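Local structure of TRAP dicarboxylate transporter-DctP subunit (Marinobacter aquaeolei, 4PFI) at residues L52-F57 and V71-Y76; L96-P101 and G153-G158; A224-G229 and L290-E295; T186-F191 and P198-F203. The protein is a periplasmic solute-binding protein of the TRAP transporter family that probably captures a small solute, perhaps a dicarboxylate, and delivers it to membrane partners for uptake. All coordinates share one frame; numbering follows the deposited sequence.

Contact 1 (L52-F57 and V71-Y76); sequences LYAQQF and VDVFPY
Val73 and Val71 turn their branches from strand 70-74 toward helix 49-65, where Ala54 and Phe57 receive them. The methyl of Ala54 points at the strand and sits against both branches of Val73, with CB of Ala54 4.0 Å from CG1 and 4.1 Å from CG2 of that valine. Because CG1 of Val73 lies anti to the backbone N (chi1 173°), CG2 falls beside that N, and the two methyls straddle the small alanine. One turn further along the helix the second pair forms differently: CG1 of Val71 comes to the rim of the Phe57 ring, near its plane, at 4.3 Å from CD2. The ring therefore meets the valine with its edge, and it also makes an edge-to-face pair with Phe40 on strand 37-41. That strand runs parallel to strand 70-74, and helix 49-65 is the crossover between them, making a beta-alpha-beta unit. Helix 263-296 also packs on this helix, with Leu267 and Thr270 touching Phe57. With the closest approaches all between apolar carbons, these two segments are held by shape and exclusion of water, without directional bonds; a polar tie comes further along the helix, from Glu62 OE2 to Val71 N.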
loop_
_atom_site.group_PDB
_atom_site.type_symbol
_atom_site.label_atom_id
_atom_site.label_comp_id
_atom_site.label_asym_id
_atom_site.label_seq_id
_atom_site.Cartn_x
_atom_site.Cartn_y
_atom_site.Cartn_z
ATOM N N LEU A 52 -0.099 4.000 13.589
ATOM C CA LEU A 52 1.163 4.321 14.238
ATOM C C LEU A 52 1.773 5.570 13.633
ATOM O O LEU A 52 2.263 6.440 14.350
ATOM C CB LEU A 52 2.133 3.159 14.115
ATOM C CG LEU A 52 1.682 1.948 14.930
ATOM C CD1 LEU A 52 2.592 0.750 14.668
ATOM C CD2 LEU A 52 1.625 2.298 16.407
ATOM N N TYR A 53 1.739 5.643 12.306
ATOM C CA TYR A 53 2.250 6.800 11.576
ATOM C C TYR A 53 1.485 8.043 12.013
ATOM O O TYR A 53 2.076 9.068 12.367
ATOM C CB TYR A 53 2.074 6.594 10.074
ATOM C CG TYR A 53 2.524 7.735 9.182
ATOM C CD1 TYR A 53 1.681 8.822 8.906
ATOM C CD2 TYR A 53 3.784 7.720 8.586
ATOM C CE1 TYR A 53 2.089 9.864 8.068
ATOM C CE2 TYR A 53 4.196 8.760 7.748
ATOM C CZ TYR A 53 3.345 9.822 7.496
ATOM O OH TYR A 53 3.776 10.830 6.667
ATOM N N ALA A 54 0.164 7.941 11.989
ATOM C CA ALA A 54 -0.670 9.086 12.309
ATOM C C ALA A 54 -0.451 9.565 13.760
ATOM O O ALA A 54 -0.446 10.774 14.019
ATOM C CB ALA A 54 -2.114 8.779 12.044
ATOM N N GLN A 55 -0.250 8.631 14.693
ATOM C CA GLN A 55 0.031 9.008 16.071
ATOM C C GLN A 55 1.301 9.838 16.156
ATOM O O GLN A 55 1.362 10.808 16.885
ATOM C CB GLN A 55 0.219 7.785 16.936
ATOM C CG GLN A 55 -1.040 7.192 17.444
ATOM C CD GLN A 55 -0.781 5.821 18.049
ATOM O OE1 GLN A 55 -1.430 4.836 17.691
ATOM N NE2 GLN A 55 0.206 5.742 18.939
ATOM N N GLN A 56 2.322 9.421 15.426
ATOM C CA GLN A 56 3.568 10.154 15.371
ATOM C C GLN A 56 3.388 11.521 14.711
ATOM O O GLN A 56 4.027 12.500 15.115
ATOM C CB GLN A 56 4.595 9.362 14.582
ATOM C CG GLN A 56 5.025 8.090 15.256
ATOM C CD GLN A 56 6.030 8.377 16.341
ATOM O OE1 GLN A 56 5.698 8.334 17.528
ATOM N NE2 GLN A 56 7.264 8.717 15.944
ATOM N N PHE A 57 2.542 11.581 13.687
ATOM C CA PHE A 57 2.269 12.837 12.995
ATOM C C PHE A 57 1.568 13.807 13.948
ATOM O O PHE A 57 1.860 15.002 13.956
ATOM C CB PHE A 57 1.394 12.601 11.766
ATOM C CG PHE A 57 1.001 13.855 11.029
ATOM C CD1 PHE A 57 1.870 14.441 10.114
ATOM C CD2 PHE A 57 -0.243 14.426 11.221
ATOM C CE1 PHE A 57 1.508 15.582 9.409
ATOM C CE2 PHE A 57 -0.620 15.573 10.523
ATOM C CZ PHE A 57 0.255 16.157 9.618
ATOM N N VAL A 71 -4.530 17.656 16.314
ATOM C CA VAL A 71 -4.810 16.697 15.249
ATOM C C VAL A 71 -5.738 15.592 15.742
ATOM O O VAL A 71 -5.442 14.885 16.694
ATOM C CB VAL A 71 -3.511 16.085 14.649
ATOM C CG1 VAL A 71 -3.847 15.126 13.529
ATOM C CG2 VAL A 71 -2.599 17.172 14.128
ATOM N N ASP A 72 -6.875 15.456 15.082
ATOM C CA ASP A 72 -7.800 14.390 15.409
ATOM C C ASP A 72 -7.616 13.276 14.407
ATOM O O ASP A 72 -7.749 13.484 13.199
ATOM C CB ASP A 72 -9.239 14.900 15.429
ATOM C CG ASP A 72 -9.613 15.517 16.768
ATOM O OD1 ASP A 72 -8.748 16.181 17.384
ATOM O OD2 ASP A 72 -10.767 15.327 17.217
ATOM N N VAL A 73 -7.259 12.105 14.921
ATOM C CA VAL A 73 -7.031 10.928 14.095
ATOM C C VAL A 73 -8.278 10.054 14.070
ATOM O O VAL A 73 -8.824 9.695 15.119
ATOM C CB VAL A 73 -5.828 10.110 14.611
ATOM C CG1 VAL A 73 -5.689 8.774 13.845
ATOM C CG2 VAL A 73 -4.568 10.919 14.479
ATOM N N PHE A 74 -8.710 9.718 12.854
ATOM C CA PHE A 74 -9.900 8.912 12.621
ATOM C C PHE A 74 -9.552 7.569 11.957
ATOM O O PHE A 74 -9.500 7.460 10.729
ATOM C CB PHE A 74 -10.894 9.691 11.758
ATOM C CG PHE A 74 -11.398 10.950 12.415
ATOM C CD1 PHE A 74 -12.402 10.900 13.363
ATOM C CD2 PHE A 74 -10.847 12.178 12.102
ATOM C CE1 PHE A 74 -12.854 12.064 13.988
ATOM C CE2 PHE A 74 -11.301 13.345 12.721
ATOM C CZ PHE A 74 -12.303 13.279 13.663
ATOM N N PRO A 75 -9.298 6.544 12.777
ATOM C CA PRO A 75 -9.120 5.171 12.284
ATOM C C PRO A 75 -10.400 4.600 11.683
ATOM O O PRO A 75 -11.505 5.041 11.997
ATOM C CB PRO A 75 -8.728 4.379 13.537
ATOM C CG PRO A 75 -9.097 5.264 14.714
ATOM C CD PRO A 75 -9.033 6.674 14.220
ATOM N N TYR A 76 -10.216 3.617 10.809
ATOM C CA TYR A 76 -11.306 2.911 10.135
ATOM C C TYR A 76 -12.392 2.406 11.090
ATOM O O TYR A 76 -12.108 1.709 12.063
ATOM C CB TYR A 76 -10.738 1.738 9.344
ATOM C CG TYR A 76 -11.778 1.031 8.512
ATOM C CD1 TYR A 76 -12.059 1.452 7.212
ATOM C CD2 TYR A 76 -12.477 -0.059 9.018
ATOM C CE1 TYR A 76 -13.010 0.805 6.437
ATOM C CE2 TYR A 76 -13.430 -0.717 8.250
ATOM C CZ TYR A 76 -13.699 -0.279 6.959
ATOM O OH TYR A 76 -14.657 -0.934 6.188
#

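Contact 2 (L96-P101 and G153-G158); sequences LAFASP and GFVPEG
Phe98 has its ring carbon CG anti to the carbonyl carbon (chi1 -87°), and this sends the ring from strand 96-99 toward Val155 on strand 149-164. Val155 answers with CG2, the branch beside its own backbone N, while CG1 lies anti to that N. The valine methyl arrives at the edge of the ring and in its plane, with CE1 of Phe98 4.0 Å from CG2 and 4.1 Å from CB of Val155. The two side chains cross at about a right angle. Tyr53 and Phe40 also meet the Phe98 ring, making it part of an aromatic cluster. Just past the end of strand 96-99, OG of Ser100 and OE1 of Glu157 stand 3.9 Å apart, too far for a hydrogen bond. Both residues have polar partners outside the segments: Ser100 OG is hydrogen-bonded to Glu43 OE1, and the other carboxylate oxygen of Glu157, OE2, accepts from Gln50 NE2. Glu44 brings another carboxylate close to OE2 of Glu157, a crowding that might favour protonation of one of the acids. Strand 96-99 pairs antiparallel with strand 244-252, which pairs likewise with the long strand 149-164, and long strands shared between two alpha/beta lobes are a feature of the DctP-type solute-binding fold.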
loop_
_atom_site.group_PDB
_atom_site.type_symbol
_atom_site.label_atom_id
_atom_site.label_comp_id
_atom_site.label_asym_id
_atom_site.label_seq_id
_atom_site.Cartn_x
_atom_site.Cartn_y
_atom_site.Cartn_z
ATOM N N LEU A 96 -6.905 15.597 5.846
ATOM C CA LEU A 96 -5.841 14.656 5.520
ATOM C C LEU A 96 -6.359 13.225 5.543
ATOM O O LEU A 96 -7.169 12.861 6.394
ATOM C CB LEU A 96 -4.716 14.768 6.557
ATOM C CG LEU A 96 -3.894 16.057 6.628
ATOM C CD1 LEU A 96 -3.162 16.179 7.984
ATOM C CD2 LEU A 96 -2.895 16.099 5.457
ATOM N N ALA A 97 -5.853 12.398 4.637
ATOM C CA ALA A 97 -6.216 10.984 4.624
ATOM C C ALA A 97 -5.144 10.144 3.967
ATOM O O ALA A 97 -4.331 10.634 3.189
ATOM C CB ALA A 97 -7.525 10.769 3.902
ATOM N N PHE A 98 -5.152 8.866 4.309
ATOM C CA PHE A 98 -4.380 7.890 3.586
ATOM C C PHE A 98 -5.215 7.439 2.397
ATOM O O PHE A 98 -6.440 7.347 2.476
ATOM C CB PHE A 98 -4.046 6.707 4.489
ATOM C CG PHE A 98 -2.795 6.905 5.295
ATOM C CD1 PHE A 98 -1.552 6.883 4.675
ATOM C CD2 PHE A 98 -2.845 7.101 6.664
ATOM C CE1 PHE A 98 -0.391 7.062 5.402
ATOM C CE2 PHE A 98 -1.683 7.269 7.382
ATOM C CZ PHE A 98 -0.457 7.251 6.748
ATOM N N ALA A 99 -4.550 7.162 1.288
ATOM C CA ALA A 99 -5.225 6.618 0.114
ATOM C C ALA A 99 -4.283 5.622 -0.529
ATOM O O ALA A 99 -3.183 5.973 -0.939
ATOM C CB ALA A 99 -5.586 7.720 -0.878
ATOM N N SER A 100 -4.708 4.370 -0.590
ATOM C CA SER A 100 -3.958 3.322 -1.272
ATOM C C SER A 100 -4.328 3.212 -2.765
ATOM O O SER A 100 -5.317 3.808 -3.217
ATOM C CB SER A 100 -4.207 2.020 -0.537
ATOM O OG SER A 100 -3.774 2.171 0.813
ATOM N N PRO A 101 -3.516 2.476 -3.546
ATOM C CA PRO A 101 -3.781 2.360 -4.992
ATOM C C PRO A 101 -5.165 1.788 -5.284
ATOM O O PRO A 101 -5.826 2.295 -6.189
ATOM C CB PRO A 101 -2.659 1.437 -5.488
ATOM C CG PRO A 101 -1.522 1.687 -4.524
ATOM C CD PRO A 101 -2.217 1.885 -3.177
ATOM N N GLY A 153 2.901 12.790 -0.163
ATOM C CA GLY A 153 3.948 11.790 -0.059
ATOM C C GLY A 153 3.461 10.356 -0.065
ATOM O O GLY A 153 2.260 10.077 -0.117
ATOM N N PHE A 154 4.422 9.441 -0.004
ATOM C CA PHE A 154 4.143 8.018 0.011
ATOM C C PHE A 154 4.656 7.380 1.305
ATOM O O PHE A 154 5.689 7.789 1.833
ATOM C CB PHE A 154 4.783 7.361 -1.220
ATOM C CG PHE A 154 4.217 7.862 -2.534
ATOM C CD1 PHE A 154 2.877 7.692 -2.831
ATOM C CD2 PHE A 154 5.018 8.548 -3.454
ATOM C CE1 PHE A 154 2.352 8.169 -4.019
ATOM C CE2 PHE A 154 4.485 9.026 -4.655
ATOM C CZ PHE A 154 3.160 8.838 -4.937
ATOM N N VAL A 155 3.925 6.390 1.812
ATOM C CA VAL A 155 4.317 5.653 3.006
ATOM C C VAL A 155 4.274 4.124 2.814
ATOM O O VAL A 155 3.266 3.584 2.372
ATOM C CB VAL A 155 3.404 6.018 4.177
ATOM C CG1 VAL A 155 3.854 5.289 5.429
ATOM C CG2 VAL A 155 3.395 7.547 4.383
ATOM N N PRO A 156 5.365 3.424 3.166
ATOM C CA PRO A 156 5.452 1.953 3.070
ATOM C C PRO A 156 4.646 1.247 4.179
ATOM O O PRO A 156 4.703 1.703 5.323
ATOM C CB PRO A 156 6.950 1.682 3.267
ATOM C CG PRO A 156 7.414 2.818 4.188
ATOM C CD PRO A 156 6.563 4.023 3.788
ATOM N N GLU A 157 3.891 0.189 3.863
ATOM C CA GLU A 157 3.188 -0.586 4.907
ATOM C C GLU A 157 3.742 -2.001 4.990
ATOM O O GLU A 157 3.400 -2.771 5.892
ATOM C CB GLU A 157 1.676 -0.597 4.698
ATOM C CG GLU A 157 1.140 0.761 4.337
ATOM C CD GLU A 157 -0.385 0.827 4.263
ATOM O OE1 GLU A 157 -0.925 0.868 3.131
ATOM O OE2 GLU A 157 -1.052 0.860 5.329
ATOM N N GLY A 158 4.636 -2.338 4.075
ATOM C CA GLY A 158 5.346 -3.589 4.175
ATOM C C GLY A 158 5.336 -4.379 2.882
ATOM O O GLY A 158 4.583 -4.074 1.954
#

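Contact 3 (A224-G229 and L290-E295); sequences AIEEMG and LETILE
Glu226 of helix 222-228 lies against Ile293 and Thr292 near the end of the long helix 263-296, a helix-helix packing on the alpha/beta fold of this solute-binding family. The axes of the two short helical segments come within 9.5 Å and cross at 43°. Starting at the backbone, CB of Glu226 rests on Ile293, 3.8 Å from CG1 and 3.9 Å from CD1. CG, set anti to the backbone N (chi1 -171°), reaches between the neighbours, touching CG2 of Thr292 at 3.8 Å and remaining close to CG1 of Ile293. The chain then bends at chi2 (-75°), which keeps CD and OE2 over the threonine methyl instead of letting the side chain run straight on. At the tip OE1 has a long, weak ion pair with Arg289. Replacement by an alanine would keep the CB packing on Ile293 but would probably uncover the Thr292 methyl and deprive Arg289 of one of its weak carboxylate partners. Thr292 presents its methyl to Glu226, while OG1 is hydrogen-bonded to the carbonyl O of Glu288. On the buried flank, CG2 of Ile225 packs on CD1 of Ile293 at 4.0 Å, and Val222 touches the same isoleucine. Helix 222-228 ends in a Schellman motif at Gly229, whose backbone N bonds to Glu226 O. The acidic tip itself meets carbon across the helices, with OE2 of Glu226 3.6 Å from CG2 of Thr292.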
loop_
_atom_site.group_PDB
_atom_site.type_symbol
_atom_site.label_atom_id
_atom_site.label_comp_id
_atom_site.label_asym_id
_atom_site.label_seq_id
_atom_site.Cartn_x
_atom_site.Cartn_y
_atom_site.Cartn_z
ATOM N N ALA A 224 -1.819 -7.248 8.135
ATOM C CA ALA A 224 -3.208 -7.317 7.711
ATOM C C ALA A 224 -3.693 -8.797 7.729
ATOM O O ALA A 224 -4.832 -9.092 8.113
ATOM C CB ALA A 224 -3.373 -6.709 6.341
ATOM N N ILE A 225 -2.807 -9.721 7.342
ATOM C CA ILE A 225 -3.101 -11.149 7.393
ATOM C C ILE A 225 -3.405 -11.608 8.838
ATOM O O ILE A 225 -4.383 -12.322 9.084
ATOM C CB ILE A 225 -1.922 -11.951 6.821
ATOM C CG1 ILE A 225 -1.836 -11.703 5.306
ATOM C CG2 ILE A 225 -2.069 -13.437 7.120
ATOM C CD1 ILE A 225 -0.525 -12.167 4.677
ATOM N N GLU A 226 -2.556 -11.212 9.783
ATOM C CA GLU A 226 -2.764 -11.559 11.183
ATOM C C GLU A 226 -4.073 -10.941 11.692
ATOM O O GLU A 226 -4.868 -11.606 12.345
ATOM C CB GLU A 226 -1.571 -11.121 12.058
ATOM C CG GLU A 226 -1.610 -11.647 13.492
ATOM C CD GLU A 226 -2.625 -10.925 14.379
ATOM O OE1 GLU A 226 -2.854 -9.706 14.181
ATOM O OE2 GLU A 226 -3.215 -11.572 15.286
ATOM N N GLU A 227 -4.276 -9.656 11.420
ATOM C CA GLU A 227 -5.462 -8.941 11.893
ATOM C C GLU A 227 -6.787 -9.597 11.420
ATOM O O GLU A 227 -7.745 -9.686 12.196
ATOM C CB GLU A 227 -5.431 -7.492 11.414
ATOM C CG GLU A 227 -6.503 -6.635 12.039
ATOM C CD GLU A 227 -6.400 -6.606 13.570
ATOM O OE1 GLU A 227 -5.267 -6.478 14.113
ATOM O OE2 GLU A 227 -7.456 -6.735 14.234
HETATM N N MSE A 228 -6.840 -10.043 10.158
HETATM C CA MSE A 228 -8.040 -10.652 9.586
HETATM C C MSE A 228 -8.102 -12.129 9.888
HETATM O O MSE A 228 -9.076 -12.784 9.563
HETATM C CB MSE A 228 -8.025 -10.530 8.052
HETATM C CG MSE A 228 -7.509 -9.219 7.507
HETATM SE SE MSE A 228 -8.883 -8.224 6.676
HETATM C CE MSE A 228 -9.812 -7.982 8.393
ATOM N N GLY A 229 -7.020 -12.677 10.409
ATOM C CA GLY A 229 -7.010 -14.072 10.777
ATOM C C GLY A 229 -6.866 -15.061 9.619
ATOM O O GLY A 229 -7.173 -16.225 9.786
ATOM N N LEU A 290 4.257 -11.395 12.361
ATOM C CA LEU A 290 4.687 -12.698 11.879
ATOM C C LEU A 290 4.908 -13.682 13.048
ATOM O O LEU A 290 4.494 -14.835 12.964
ATOM C CB LEU A 290 5.924 -12.586 10.996
ATOM C CG LEU A 290 6.433 -13.915 10.415
ATOM C CD1 LEU A 290 5.347 -14.754 9.718
ATOM C CD2 LEU A 290 7.548 -13.573 9.425
ATOM N N GLU A 291 5.522 -13.239 14.147
ATOM C CA GLU A 291 5.685 -14.125 15.315
ATOM C C GLU A 291 4.309 -14.533 15.876
ATOM O O GLU A 291 4.093 -15.686 16.241
ATOM C CB GLU A 291 6.524 -13.452 16.410
ATOM N N THR A 292 3.377 -13.589 15.940
ATOM C CA THR A 292 2.021 -13.895 16.393
ATOM C C THR A 292 1.365 -14.965 15.508
ATOM O O THR A 292 0.781 -15.917 16.006
ATOM C CB THR A 292 1.167 -12.621 16.425
ATOM O OG1 THR A 292 1.755 -11.705 17.360
ATOM C CG2 THR A 292 -0.276 -12.928 16.808
ATOM N N ILE A 293 1.471 -14.804 14.195
ATOM C CA ILE A 293 0.982 -15.803 13.254
ATOM C C ILE A 293 1.559 -17.206 13.534
ATOM O O ILE A 293 0.831 -18.176 13.525
ATOM C CB ILE A 293 1.304 -15.386 11.794
ATOM C CG1 ILE A 293 0.274 -14.392 11.288
ATOM C CG2 ILE A 293 1.285 -16.566 10.865
ATOM C CD1 ILE A 293 0.704 -13.605 10.031
ATOM N N LEU A 294 2.870 -17.309 13.762
ATOM C CA LEU A 294 3.496 -18.603 13.942
ATOM C C LEU A 294 3.029 -19.294 15.217
ATOM O O LEU A 294 2.962 -20.516 15.249
ATOM C CB LEU A 294 5.015 -18.485 13.895
ATOM C CG LEU A 294 5.504 -18.168 12.471
ATOM C CD1 LEU A 294 6.983 -17.950 12.476
ATOM C CD2 LEU A 294 5.136 -19.272 11.476
ATOM N N GLU A 295 2.685 -18.523 16.250
ATOM C CA GLU A 295 2.083 -19.077 17.473
ATOM C C GLU A 295 0.773 -19.845 17.205
ATOM O O GLU A 295 0.393 -20.719 17.972
ATOM C CB GLU A 295 1.804 -17.961 18.489
ATOM C CG GLU A 295 3.081 -17.287 19.014
ATOM C CD GLU A 295 2.848 -15.886 19.629
ATOM O OE1 GLU A 295 1.673 -15.525 19.920
ATOM O OE2 GLU A 295 3.841 -15.130 19.809
#

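Contact 4 (T186-F191 and P198-F203); sequences TAAEAF and PVQTPF
Ala188 and Pro198 make the main apolar contact, between helix 185-192 and strand 197-199. The Ala188 methyl points at the strand and meets the proline along its CB-CG side, with CB of Ala188 4.0 Å from CG and 4.1 Å from CB of Pro198. The backbones also come close here, the two CA atoms being 5.5 Å apart, as the small alanine permits. A second kind of approach is polar to apolar: the carbonyl O of Ala188 stands 3.6 Å from CG and 3.9 Å from CB of Pro198, so the ring lies against the helix backbone as well as against the methyl. That same oxygen accepts a weak hydrogen bond from Phe191 N, within the helix. The third is an amide laid beside a methyl. Gln200 bends at chi2 (81°), a turn that places NE2 4.1 Å from CB of Ala188. The amide nitrogen finds its hydrogen bond at OG1 of Thr181, just past strand 178-180. That strand, helix 185-192 and strand 197-199 form a beta-alpha-beta unit with parallel strands, and Phe191 stacks on Phe179 of the first strand. Chemically, then, the contact between these two segments is van der Waals packing centred on Ala188, while the nearby amide is anchored by Thr181 and has no polar bond to the helix segment.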
loop_
_atom_site.group_PDB
_atom_site.type_symbol
_atom_site.label_atom_id
_atom_site.label_comp_id
_atom_site.label_asym_id
_atom_site.label_seq_id
_atom_site.Cartn_x
_atom_site.Cartn_y
_atom_site.Cartn_z
ATOM N N THR A 186 -4.201 -3.267 -12.712
ATOM C CA THR A 186 -2.810 -3.612 -12.855
ATOM C C THR A 186 -2.470 -4.735 -11.898
ATOM O O THR A 186 -1.685 -5.617 -12.237
ATOM C CB THR A 186 -1.909 -2.407 -12.596
ATOM O OG1 THR A 186 -2.242 -1.370 -13.529
ATOM C CG2 THR A 186 -0.449 -2.774 -12.766
ATOM N N ALA A 187 -3.051 -4.696 -10.698
ATOM C CA ALA A 187 -2.774 -5.710 -9.688
ATOM C C ALA A 187 -3.362 -7.055 -10.120
ATOM O O ALA A 187 -2.728 -8.095 -9.957
ATOM C CB ALA A 187 -3.320 -5.303 -8.303
ATOM N N ALA A 188 -4.552 -7.020 -10.709
ATOM C CA ALA A 188 -5.177 -8.235 -11.242
ATOM C C ALA A 188 -4.299 -8.861 -12.334
ATOM O O ALA A 188 -4.049 -10.072 -12.335
ATOM C CB ALA A 188 -6.557 -7.924 -11.800
ATOM N N GLU A 189 -3.825 -8.023 -13.250
ATOM C CA GLU A 189 -3.048 -8.490 -14.394
ATOM C C GLU A 189 -1.729 -9.122 -13.979
ATOM O O GLU A 189 -1.233 -10.028 -14.632
ATOM C CB GLU A 189 -2.768 -7.348 -15.372
ATOM C CG GLU A 189 -2.071 -7.825 -16.623
ATOM C CD GLU A 189 -2.894 -8.865 -17.392
ATOM O OE1 GLU A 189 -4.114 -8.989 -17.138
ATOM O OE2 GLU A 189 -2.320 -9.562 -18.258
ATOM N N ALA A 190 -1.167 -8.632 -12.888
ATOM C CA ALA A 190 0.066 -9.175 -12.341
ATOM C C ALA A 190 -0.060 -10.674 -12.072
ATOM O O ALA A 190 0.832 -11.455 -12.428
ATOM C CB ALA A 190 0.413 -8.431 -11.055
ATOM N N PHE A 191 -1.167 -11.072 -11.441
ATOM C CA PHE A 191 -1.380 -12.473 -11.060
ATOM C C PHE A 191 -1.982 -13.275 -12.223
ATOM O O PHE A 191 -1.765 -14.479 -12.352
ATOM C CB PHE A 191 -2.234 -12.544 -9.792
ATOM C CG PHE A 191 -1.460 -12.173 -8.539
ATOM C CD1 PHE A 191 -0.637 -13.111 -7.914
ATOM C CD2 PHE A 191 -1.508 -10.881 -8.020
ATOM C CE1 PHE A 191 0.104 -12.771 -6.796
ATOM C CE2 PHE A 191 -0.763 -10.545 -6.905
ATOM C CZ PHE A 191 0.035 -11.489 -6.285
ATOM N N PRO A 198 -7.738 -13.933 -11.037
ATOM C CA PRO A 198 -7.812 -12.932 -9.967
ATOM C C PRO A 198 -9.240 -12.472 -9.635
ATOM O O PRO A 198 -10.033 -12.209 -10.527
ATOM C CB PRO A 198 -7.002 -11.772 -10.531
ATOM C CG PRO A 198 -7.125 -11.913 -12.008
ATOM C CD PRO A 198 -7.236 -13.372 -12.297
ATOM N N VAL A 199 -9.559 -12.382 -8.347
ATOM C CA VAL A 199 -10.848 -11.842 -7.884
ATOM C C VAL A 199 -10.572 -10.718 -6.908
ATOM O O VAL A 199 -9.481 -10.642 -6.346
ATOM C CB VAL A 199 -11.668 -12.919 -7.144
ATOM C CG1 VAL A 199 -12.170 -13.961 -8.120
ATOM C CG2 VAL A 199 -10.813 -13.586 -6.102
ATOM N N GLN A 200 -11.549 -9.844 -6.710
ATOM C CA GLN A 200 -11.461 -8.777 -5.728
ATOM C C GLN A 200 -12.620 -8.855 -4.729
ATOM O O GLN A 200 -13.290 -7.882 -4.438
ATOM C CB GLN A 200 -11.450 -7.432 -6.422
ATOM C CG GLN A 200 -10.246 -7.262 -7.336
ATOM C CD GLN A 200 -10.479 -7.921 -8.639
ATOM O OE1 GLN A 200 -11.523 -7.716 -9.248
ATOM N NE2 GLN A 200 -9.533 -8.739 -9.081
ATOM N N THR A 201 -12.845 -10.047 -4.235
ATOM C CA THR A 201 -13.762 -10.307 -3.126
ATOM C C THR A 201 -13.595 -9.344 -1.925
ATOM O O THR A 201 -12.469 -9.117 -1.471
ATOM C CB THR A 201 -13.471 -11.684 -2.624
ATOM O OG1 THR A 201 -13.272 -12.551 -3.754
ATOM C CG2 THR A 201 -14.617 -12.187 -1.753
ATOM N N PRO A 202 -14.710 -8.772 -1.420
ATOM C CA PRO A 202 -14.711 -7.867 -0.262
ATOM C C PRO A 202 -14.053 -8.509 0.945
ATOM O O PRO A 202 -14.248 -9.701 1.219
ATOM C CB PRO A 202 -16.197 -7.642 0.014
ATOM C CG PRO A 202 -16.873 -7.914 -1.285
ATOM C CD PRO A 202 -16.072 -8.997 -1.934
ATOM N N PHE A 203 -13.266 -7.731 1.675
ATOM C CA PHE A 203 -12.423 -8.304 2.710
ATOM C C PHE A 203 -13.207 -9.088 3.757
ATOM O O PHE A 203 -12.742 -10.111 4.244
ATOM C CB PHE A 203 -11.644 -7.205 3.408
ATOM C CG PHE A 203 -10.182 -7.258 3.159
ATOM C CD1 PHE A 203 -9.652 -7.972 2.080
ATOM C CD2 PHE A 203 -9.318 -6.583 4.007
ATOM C CE1 PHE A 203 -8.282 -8.001 1.855
ATOM C CE2 PHE A 203 -7.957 -6.613 3.793
ATOM C CZ PHE A 203 -7.436 -7.316 2.718
#

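In the fold
From the N terminus, contact 1 closes first, a short loop within the beta-alpha-beta unit of strand 37-41, helix 49-65 and strand 70-74. Contact 2 follows in series and closes a longer loop, about half of it helical, back to the same sheet; the two touch where Tyr53 meets Phe98 and Val155, and Phe57 meets Leu96, to form one continuous core. Contact 4 comes next, closing the short crossover from helix 185-192 to strand 197-199. Contact 3 closes last, bringing helix 222-228 to the end of helix 263-296, and adjoins contact 4 through Met228 and Phe203. None of the four loops nests in or crosses another.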